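Cellulosomal scaffoldin (Bacteroides cellulosolvens, PDB 1TYJ) probably binds type-II dockerin modules through its cohesin domain, a beta-sandwich unit of the scaffold that assembles the cellulosome. Local coordinates at residues 129-134 / 162-167. Residues are numbered along the deposited sequence; the frame is centred on the assembly and turned at random. Where two conformers were deposited one is given.
Sequences ATFENG and VQPGLI
Gln163 grips the backbone of Phe131 at the margin of the cohesin beta-sandwich, where the chain passes from strand 160-161 of one sheet to strand 166-169 of the other. Two hydrogen bonds carry the polar part. Phe131 N donates to Gln163 OE1 (2.8 Å), and the C=O...donor angle of 127°, in the carbonyl plane, places the N-H on a lone pair. Gln163 NE2 returns a bond to Phe131 O at 3.0 Å, again on a lone pair. The primary amide thus occupies the edge of strand 126-131 much as the N-H and C=O of a facing residue would in a hydrogen-bonded antiparallel pair, and the paired bonds fix its rotation. A bend at chi2 (-67°) turns the amide back to reach both backbone atoms.

Apolar packing lies beside this clamp. Phe131 CD1 comes within 3.9 Å of Pro164 CD, the two side chains crossing at about a right angle. The phenyl ring also meets Phe35 edge-to-face and touches Val3, Thr5 and Ile22, so it sits between the two sheets. An alanine in place of Phe131 would probably keep the backbone clamp but open a gap beside Pro164 and deprive Phe35 of its aromatic partner.

At Ala129, a water bridges two carbonyl oxygens, donating to Ala129 O at 2.9 Å and Pro164 O at 2.8 Å; direct backbone bonding takes up at Gly165 with Leu128. Pro164 CD and CG both come to 3.3 Å from Ala129 O.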
# COMPACT_ATOMS: atom_id res chain seq x y z
N ALA A 129 2.81 5.56 -8.56
CA ALA A 129 3.00 6.08 -7.21
C ALA A 129 4.42 5.79 -6.79
O ALA A 129 5.11 5.00 -7.46
CB ALA A 129 2.01 5.41 -6.23
N THR A 130 4.84 6.39 -5.69
CA THR A 130 6.12 6.10 -5.08
C THR A 130 5.98 5.86 -3.57
O THR A 130 5.18 6.53 -2.91
CB THR A 130 7.11 7.30 -5.32
OG1 THR A 130 6.62 8.48 -4.69
CG2 THR A 130 7.30 7.56 -6.83
N PHE A 131 6.73 4.90 -3.02
CA PHE A 131 6.81 4.80 -1.58
C PHE A 131 7.92 5.77 -1.12
O PHE A 131 9.07 5.67 -1.58
CB PHE A 131 7.23 3.38 -1.19
CG PHE A 131 6.19 2.33 -1.49
CD1 PHE A 131 6.21 1.64 -2.70
CD2 PHE A 131 5.24 1.96 -0.53
CE1 PHE A 131 5.25 0.61 -2.99
CE2 PHE A 131 4.28 0.94 -0.78
CZ PHE A 131 4.29 0.27 -2.02
N GLU A 132 7.60 6.70 -0.23
CA GLU A 132 8.62 7.68 0.20
C GLU A 132 8.39 8.08 1.64
O GLU A 132 7.25 8.25 2.04
CB GLU A 132 8.49 8.96 -0.63
CG GLU A 132 8.94 8.90 -2.06
CD GLU A 132 8.84 10.28 -2.73
OE1 GLU A 132 9.24 11.28 -2.07
OE2 GLU A 132 8.36 10.34 -3.89
N ASN A 133 9.48 8.26 2.39
CA ASN A 133 9.40 8.65 3.78
C ASN A 133 8.59 9.92 3.88
O ASN A 133 8.64 10.78 2.97
CB ASN A 133 10.81 8.88 4.34
CG ASN A 133 11.67 7.58 4.40
OD1 ASN A 133 12.90 7.63 4.32
ND2 ASN A 133 11.02 6.45 4.57
N GLY A 134 7.84 10.08 4.96
CA GLY A 134 7.17 11.35 5.18
C GLY A 134 6.73 11.38 6.61
O GLY A 134 7.55 11.17 7.51
N VAL A 162 10.49 -2.27 -3.85
CA VAL A 162 10.52 -2.15 -5.31
C VAL A 162 9.48 -1.12 -5.73
O VAL A 162 8.29 -1.32 -5.53
CB VAL A 162 10.28 -3.47 -6.00
CG1 VAL A 162 10.44 -3.32 -7.57
CG2 VAL A 162 11.26 -4.55 -5.43
N GLN A 163 9.94 -0.00 -6.28
CA GLN A 163 9.01 1.12 -6.57
C GLN A 163 8.05 0.75 -7.70
O GLN A 163 8.44 0.04 -8.63
CB GLN A 163 9.84 2.38 -6.94
CG GLN A 163 10.66 2.99 -5.77
CD GLN A 163 9.78 3.57 -4.65
OE1 GLN A 163 8.59 3.91 -4.87
NE2 GLN A 163 10.35 3.69 -3.46
N PRO A 164 6.79 1.22 -7.64
CA PRO A 164 5.84 0.95 -8.72
C PRO A 164 6.29 1.39 -10.11
O PRO A 164 7.12 2.35 -10.28
CB PRO A 164 4.60 1.74 -8.32
CG PRO A 164 4.67 1.77 -6.77
CD PRO A 164 6.18 1.98 -6.54
N GLY A 165 5.76 0.71 -11.11
CA GLY A 165 6.03 1.08 -12.50
C GLY A 165 5.13 2.18 -13.04
O GLY A 165 4.40 2.88 -12.30
N LEU A 166 5.22 2.35 -14.37
CA LEU A 166 4.55 3.46 -15.02
C LEU A 166 3.17 3.11 -15.57
O LEU A 166 2.84 1.94 -15.84
CB LEU A 166 5.41 3.95 -16.20
CG LEU A 166 6.88 4.26 -15.95
CD1 LEU A 166 7.43 5.08 -17.15
CD2 LEU A 166 7.21 4.92 -14.69
N ILE A 167 2.37 4.16 -15.78
CA ILE A 167 1.15 4.05 -16.55
C ILE A 167 1.28 5.01 -17.75
O ILE A 167 2.06 5.98 -17.72
CB ILE A 167 -0.11 4.40 -15.69
CG1 ILE A 167 0.00 5.79 -15.06
CG2 ILE A 167 -0.32 3.28 -14.64
CD1 ILE A 167 -1.34 6.36 -14.48
O HOH W 1 7.68 4.58 -8.67